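Local coordinates for protein 6-phosphogluconate dehydrogenase NAD-binding (Dyadobacter fermentans, PDB 4GBJ) that probably binds NAD or NADP through a Rossmann-type domain and acts as an oxidoreductase of the 6-phosphogluconate and 3-hydroxyisobutyrate dehydrogenase type, at residues F179-E190 / M259-R268. Sequence-based numbering, arbitrary orientation.
Sequences FMIACSLEMMGE and MPFADIIRNR
Phe-179 and Glu-186 of the long helix 169-197 each meet helix 260-274 in a different way, and together they illustrate how a helix-helix crossing in the all-helical C-terminal domain of this dehydrogenase family can be apolar at one end and ionic at the other. The axes of 179-190 and 260-268 cross at 71°, 10.0 Å apart at closest approach. The apolar end centres on the Phe-179 ring, whose CG, anti to the backbone N, brings the end of the ring nearer the second helix. Over the middle of one face lies the methyl CE of Met-259, a selenomethionine, 4.0 Å from the Phe-179 ring centroid in a CH-pi contact; SG of Cys-183 sits toward the rim of the opposite face. Phe-179 CE1 comes within 3.8 Å of Ala-262 CB. Cys-183 SG also lies 3.7 Å from Phe-261 CD2, oblique to that ring. Between the two ends, Ile-265 lays CG2 against Ala-182 CB and brings CD1 to 3.5 Å from Glu-186 CB. The Phe-261 ring stacks on Phe-261 of the second subunit, so the crossing borders the dimer interface.

The ionic end is a side-on, two-nitrogen salt bridge, its carboxylate and guanidinium planes 32° apart, and Asp-292 pairs with NH1 of the same arginine. A leucine in place of Arg-268 would probably leave the buried carboxylate of Glu-186 and that of Asp-292 without their cationic mate. Arg-268 NE donates to Glu-186 OE2 over 2.9 Å, reaching it 25° out of the carboxylate plane, whereas Arg-268 NH2 meets the syn lone pair of Glu-186 OE1, also at 2.9 Å.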
ATOM      1  N   PHE B 179       8.325  -5.378   4.730  1.00 19.64           N
ATOM      2  CA  PHE B 179       7.634  -4.593   5.762  1.00 19.73           C
ATOM      3  C   PHE B 179       6.443  -3.877   5.150  1.00 22.50           C
ATOM      4  O   PHE B 179       5.373  -3.910   5.729  1.00 22.39           O
ATOM      5  CB  PHE B 179       8.594  -3.604   6.448  1.00 20.28           C
ATOM      6  CG  PHE B 179       7.958  -2.390   7.060  1.00 21.03           C
ATOM      7  CD1 PHE B 179       7.262  -2.477   8.262  1.00 20.59           C
ATOM      8  CD2 PHE B 179       8.041  -1.154   6.433  1.00 23.01           C
ATOM      9  CE1 PHE B 179       6.713  -1.346   8.832  1.00 22.04           C
ATOM     10  CE2 PHE B 179       7.442  -0.033   6.983  1.00 24.36           C
ATOM     11  CZ  PHE B 179       6.796  -0.125   8.177  1.00 23.03           C
HETATM   12  N   MSE B 180       6.603  -3.291   3.963  1.00 18.11           N
HETATM   13  CA  MSE B 180       5.507  -2.559   3.319  1.00 17.42           C
HETATM   14  C   MSE B 180       4.441  -3.524   2.837  1.00 21.86           C
HETATM   15  O   MSE B 180       3.262  -3.200   2.904  1.00 17.89           O
HETATM   16  CB  MSE B 180       5.979  -1.691   2.179  1.00 18.74           C
HETATM   17  CG  MSE B 180       6.674  -0.470   2.695  1.00 21.93           C
HETATM   18 SE   MSE B 180       7.369   0.781   1.370  0.72 22.94          SE
HETATM   19  CE  MSE B 180       5.754   1.284   0.448  1.00 25.66           C
ATOM     20  N   ILE B 181       4.838  -4.744   2.434  1.00 20.82           N
ATOM     21  CA  ILE B 181       3.845  -5.746   2.033  1.00 19.25           C
ATOM     22  C   ILE B 181       2.985  -6.104   3.250  1.00 22.36           C
ATOM     23  O   ILE B 181       1.766  -6.127   3.142  1.00 22.07           O
ATOM     24  CB  ILE B 181       4.461  -6.970   1.389  1.00 21.90           C
ATOM     25  CG1 ILE B 181       5.110  -6.612   0.024  1.00 23.15           C
ATOM     26  CG2 ILE B 181       3.366  -8.097   1.211  1.00 23.13           C
ATOM     27  CD1 ILE B 181       6.083  -7.739  -0.486  1.00 22.47           C
ATOM     28  N   ALA B 182       3.624  -6.340   4.405  1.00 19.42           N
ATOM     29  CA  ALA B 182       2.969  -6.698   5.674  1.00 18.64           C
ATOM     30  C   ALA B 182       2.054  -5.564   6.140  1.00 20.14           C
ATOM     31  O   ALA B 182       0.930  -5.845   6.606  1.00 18.51           O
ATOM     32  CB  ALA B 182       3.999  -7.032   6.746  1.00 18.97           C
ATOM     33  N   CYS B 183       2.487  -4.306   5.996  1.00 16.88           N
ATOM     34  CA  CYS B 183       1.621  -3.151   6.302  1.00 17.26           C
ATOM     35  C   CYS B 183       0.394  -3.117   5.392  1.00 19.59           C
ATOM     36  O   CYS B 183      -0.678  -2.742   5.835  1.00 18.98           O
ATOM     37  CB  CYS B 183       2.383  -1.840   6.184  1.00 18.17           C
ATOM     38  SG  CYS B 183       3.629  -1.594   7.445  1.00 23.01           S
ATOM     39  N   SER B 184       0.559  -3.469   4.133  1.00 17.37           N
ATOM     40  CA  SER B 184      -0.554  -3.479   3.158  1.00 17.99           C
ATOM     41  C   SER B 184      -1.566  -4.492   3.571  1.00 20.93           C
ATOM     42  O   SER B 184      -2.757  -4.223   3.533  1.00 22.71           O
ATOM     43  CB  SER B 184      -0.018  -3.742   1.748  1.00 19.20           C
ATOM     44  OG  SER B 184       0.954  -2.739   1.483  1.00 22.53           O
ATOM     45  N   LEU B 185      -1.102  -5.672   3.993  1.00 19.46           N
ATOM     46  CA  LEU B 185      -1.998  -6.698   4.506  1.00 19.06           C
ATOM     47  C   LEU B 185      -2.773  -6.230   5.741  1.00 20.60           C
ATOM     48  O   LEU B 185      -3.971  -6.457   5.854  1.00 18.89           O
ATOM     49  CB  LEU B 185      -1.214  -7.940   4.894  1.00 18.45           C
ATOM     50  CG  LEU B 185      -0.792  -8.840   3.701  1.00 24.46           C
ATOM     51  CD1 LEU B 185       0.397  -9.743   4.127  1.00 25.85           C
ATOM     52  CD2 LEU B 185      -1.954  -9.671   3.225  1.00 28.73           C
ATOM     53  N   GLU B 186      -2.067  -5.601   6.676  1.00 15.48           N
ATOM     54  CA  GLU B 186      -2.683  -5.134   7.897  1.00 15.62           C
ATOM     55  C   GLU B 186      -3.710  -4.013   7.626  1.00 20.70           C
ATOM     56  O   GLU B 186      -4.793  -4.058   8.193  1.00 24.37           O
ATOM     57  CB  GLU B 186      -1.607  -4.676   8.904  1.00 16.86           C
ATOM     58  CG  GLU B 186      -2.179  -3.968  10.107  1.00 16.97           C
ATOM     59  CD  GLU B 186      -3.041  -4.812  11.002  1.00 33.13           C
ATOM     60  OE1 GLU B 186      -3.785  -4.218  11.808  1.00 27.42           O
ATOM     61  OE2 GLU B 186      -2.854  -6.050  11.025  1.00 23.46           O
HETATM   62  N   MSE B 187      -3.387  -3.004   6.824  1.00 18.20           N
HETATM   63  CA  MSE B 187      -4.331  -1.902   6.621  1.00 16.56           C
HETATM   64  C   MSE B 187      -5.598  -2.419   5.893  1.00 20.69           C
HETATM   65  O   MSE B 187      -6.686  -1.944   6.168  1.00 20.17           O
HETATM   66  CB  MSE B 187      -3.696  -0.723   5.875  1.00 16.22           C
HETATM   67  CG  MSE B 187      -3.371  -1.011   4.361  1.00 18.81           C
HETATM   68 SE   MSE B 187      -2.549   0.527   3.504  0.72 19.29          SE
HETATM   69  CE  MSE B 187      -0.728   0.374   4.032  1.00 22.96           C
HETATM   70  N   MSE B 188      -5.451  -3.408   4.989  1.00 19.13           N
HETATM   71  CA  MSE B 188      -6.605  -4.034   4.330  1.00 16.59           C
HETATM   72  C   MSE B 188      -7.440  -4.865   5.342  1.00 22.93           C
HETATM   73  O   MSE B 188      -8.664  -4.785   5.327  1.00 23.92           O
HETATM   74  CB  MSE B 188      -6.186  -4.886   3.148  1.00 17.47           C
HETATM   75  CG  MSE B 188      -5.846  -4.028   1.965  1.00 21.61           C
HETATM   76 SE   MSE B 188      -5.474  -4.937   0.302  0.72 21.26          SE
HETATM   77  CE  MSE B 188      -3.817  -5.814   0.621  1.00 20.67           C
ATOM     78  N   GLY B 189      -6.793  -5.598   6.228  1.00 18.93           N
ATOM     79  CA  GLY B 189      -7.507  -6.298   7.298  1.00 20.53           C
ATOM     80  C   GLY B 189      -8.360  -5.353   8.137  1.00 24.14           C
ATOM     81  O   GLY B 189      -9.554  -5.578   8.352  1.00 23.76           O
ATOM     82  N   GLU B 190      -7.773  -4.231   8.534  1.00 19.31           N
ATOM     83  CA  GLU B 190      -8.468  -3.220   9.330  1.00 19.41           C
ATOM     84  C   GLU B 190      -9.595  -2.604   8.571  1.00 23.67           C
ATOM     85  O   GLU B 190     -10.721  -2.511   9.078  1.00 23.16           O
ATOM     86  CB  GLU B 190      -7.495  -2.106   9.791  1.00 20.22           C
ATOM     87  CG  GLU B 190      -6.479  -2.621  10.811  1.00 18.99           C
ATOM     88  CD  GLU B 190      -5.550  -1.563  11.393  1.00 22.70           C
ATOM     89  OE1 GLU B 190      -5.981  -0.405  11.465  1.00 17.17           O
ATOM     90  OE2 GLU B 190      -4.380  -1.861  11.722  1.00 22.98           O
HETATM   91  N   MSE B 259       9.807   1.701  14.565  1.00 20.20           N
HETATM   92  CA  MSE B 259       8.944   1.280  13.464  1.00 18.98           C
HETATM   93  C   MSE B 259       7.568   0.914  14.025  1.00 21.68           C
HETATM   94  O   MSE B 259       7.267  -0.267  14.101  1.00 19.64           O
HETATM   95  CB  MSE B 259       9.535   0.038  12.719  1.00 21.12           C
HETATM   96  CG  MSE B 259      10.932   0.167  12.165  1.00 26.22           C
HETATM   97 SE   MSE B 259      11.107   1.315  10.661  0.68 28.75          SE
HETATM   98  CE  MSE B 259      10.693  -0.072   9.423  1.00 26.54           C
ATOM     99  N   PRO B 260       6.728   1.903  14.420  1.00 20.14           N
ATOM    100  CA  PRO B 260       5.451   1.600  15.078  1.00 19.83           C
ATOM    101  C   PRO B 260       4.555   0.646  14.344  1.00 20.63           C
ATOM    102  O   PRO B 260       4.034  -0.246  15.005  1.00 22.06           O
ATOM    103  CB  PRO B 260       4.806   3.002  15.230  1.00 22.78           C
ATOM    104  CG  PRO B 260       5.942   3.881  15.400  1.00 24.89           C
ATOM    105  CD  PRO B 260       6.981   3.359  14.447  1.00 20.88           C
ATOM    106  N   PHE B 261       4.447   0.737  12.991  1.00 18.77           N
ATOM    107  CA  PHE B 261       3.674  -0.200  12.233  1.00 19.65           C
ATOM    108  C   PHE B 261       4.249  -1.611  12.358  1.00 22.72           C
ATOM    109  O   PHE B 261       3.495  -2.587  12.447  1.00 19.28           O
ATOM    110  CB  PHE B 261       3.603   0.210  10.730  1.00 21.36           C
ATOM    111  CG  PHE B 261       2.583   1.256  10.326  1.00 20.20           C
ATOM    112  CD1 PHE B 261       1.749   1.847  11.268  1.00 20.32           C
ATOM    113  CD2 PHE B 261       2.286   1.460   8.992  1.00 19.48           C
ATOM    114  CE1 PHE B 261       0.748   2.749  10.868  1.00 20.31           C
ATOM    115  CE2 PHE B 261       1.276   2.325   8.602  1.00 22.75           C
ATOM    116  CZ  PHE B 261       0.519   2.968   9.537  1.00 20.31           C
ATOM    117  N   ALA B 262       5.568  -1.733  12.309  1.00 21.27           N
ATOM    118  CA  ALA B 262       6.180  -3.075  12.412  1.00 22.33           C
ATOM    119  C   ALA B 262       5.882  -3.760  13.784  1.00 23.48           C
ATOM    120  O   ALA B 262       5.740  -4.981  13.841  1.00 23.16           O
ATOM    121  CB  ALA B 262       7.677  -3.006  12.146  1.00 24.08           C
ATOM    122  N   ASP B 263       5.727  -2.978  14.874  1.00 19.38           N
ATOM    123  CA  ASP B 263       5.370  -3.510  16.203  1.00 17.81           C
ATOM    124  C   ASP B 263       4.009  -4.214  16.158  1.00 22.28           C
ATOM    125  O   ASP B 263       3.870  -5.326  16.658  1.00 18.27           O
ATOM    126  CB  ASP B 263       5.312  -2.398  17.243  1.00 19.61           C
ATOM    127  CG  ASP B 263       6.594  -1.594  17.438  1.00 29.81           C
ATOM    128  OD1 ASP B 263       7.674  -2.069  17.017  1.00 29.31           O
ATOM    129  OD2 ASP B 263       6.529  -0.538  18.051  1.00 31.58           O
ATOM    130  N   ILE B 264       3.043  -3.574  15.473  1.00 17.97           N
ATOM    131  CA  ILE B 264       1.687  -4.088  15.259  1.00 17.25           C
ATOM    132  C   ILE B 264       1.762  -5.373  14.453  1.00 21.15           C
ATOM    133  O   ILE B 264       1.188  -6.333  14.883  1.00 21.19           O
ATOM    134  CB  ILE B 264       0.780  -3.065  14.576  1.00 18.43           C
ATOM    135  CG1 ILE B 264       0.612  -1.760  15.413  1.00 18.78           C
ATOM    136  CG2 ILE B 264      -0.595  -3.654  14.213  1.00 16.70           C
ATOM    137  CD1 ILE B 264       0.012  -1.825  16.527  1.00 35.46           C
ATOM    138  N   ILE B 265       2.544  -5.416  13.362  1.00 18.05           N
ATOM    139  CA  ILE B 265       2.706  -6.601  12.519  1.00 18.11           C
ATOM    140  C   ILE B 265       3.283  -7.739  13.325  1.00 21.83           C
ATOM    141  O   ILE B 265       2.757  -8.859  13.289  1.00 20.56           O
ATOM    142  CB  ILE B 265       3.590  -6.253  11.301  1.00 20.59           C
ATOM    143  CG1 ILE B 265       2.866  -5.278  10.324  1.00 21.67           C
ATOM    144  CG2 ILE B 265       4.096  -7.450  10.584  1.00 21.80           C
ATOM    145  CD1 ILE B 265       1.629  -5.751   9.743  1.00 45.26           C
ATOM    146  N   ARG B 266       4.345  -7.456  14.087  1.00 17.30           N
ATOM    147  CA  ARG B 266       4.919  -8.467  14.962  1.00 17.97           C
ATOM    148  C   ARG B 266       3.858  -9.076  15.891  1.00 20.75           C
ATOM    149  O   ARG B 266       3.787 -10.298  15.996  1.00 18.26           O
ATOM    150  CB  ARG B 266       6.067  -7.887  15.797  1.00 18.19           C
ATOM    151  CG  ARG B 266       6.661  -8.847  16.822  1.00 21.83           C
ATOM    152  CD  ARG B 266       7.918  -8.229  17.426  1.00 21.05           C
ATOM    153  NE  ARG B 266       8.366  -8.965  18.605  1.00 20.45           N
ATOM    154  CZ  ARG B 266       7.808  -8.908  19.810  1.00 27.90           C
ATOM    155  NH1 ARG B 266       6.731  -8.150  20.022  1.00 19.27           N
ATOM    156  NH2 ARG B 266       8.295  -9.628  20.804  1.00 20.31           N
ATOM    157  N   ASN B 267       3.029  -8.259  16.526  1.00 21.76           N
ATOM    158  CA  ASN B 267       1.989  -8.781  17.458  1.00 20.09           C
ATOM    159  C   ASN B 267       0.943  -9.583  16.733  1.00 24.49           C
ATOM    160  O   ASN B 267       0.447 -10.552  17.321  1.00 22.95           O
ATOM    161  CB  ASN B 267       1.328  -7.665  18.292  1.00 17.91           C
ATOM    162  CG  ASN B 267       2.271  -7.156  19.370  1.00 25.73           C
ATOM    163  OD1 ASN B 267       3.218  -7.819  19.747  1.00 21.11           O
ATOM    164  ND2 ASN B 267       2.087  -5.933  19.828  1.00 23.94           N
ATOM    165  N   ARG B 268       0.637  -9.247  15.436  1.00 19.59           N
ATOM    166  CA  ARG B 268      -0.303 -10.076  14.690  1.00 19.36           C
ATOM    167  C   ARG B 268       0.209 -11.532  14.540  1.00 18.95           C
ATOM    168  O   ARG B 268      -0.576 -12.464  14.633  1.00 17.98           O
ATOM    169  CB  ARG B 268      -0.558  -9.515  13.303  1.00 18.15           C
ATOM    170  CG  ARG B 268      -1.187  -8.163  13.250  1.00 14.26           C
ATOM    171  CD  ARG B 268      -2.434  -8.098  14.087  1.00 18.41           C
ATOM    172  NE  ARG B 268      -3.283  -6.965  13.747  1.00 22.33           N
ATOM    173  CZ  ARG B 268      -4.376  -6.607  14.417  1.00 27.58           C
ATOM    174  NH1 ARG B 268      -4.754  -7.275  15.488  1.00 20.16           N
ATOM    175  NH2 ARG B 268      -5.077  -5.551  14.036  1.00 24.31           N
TER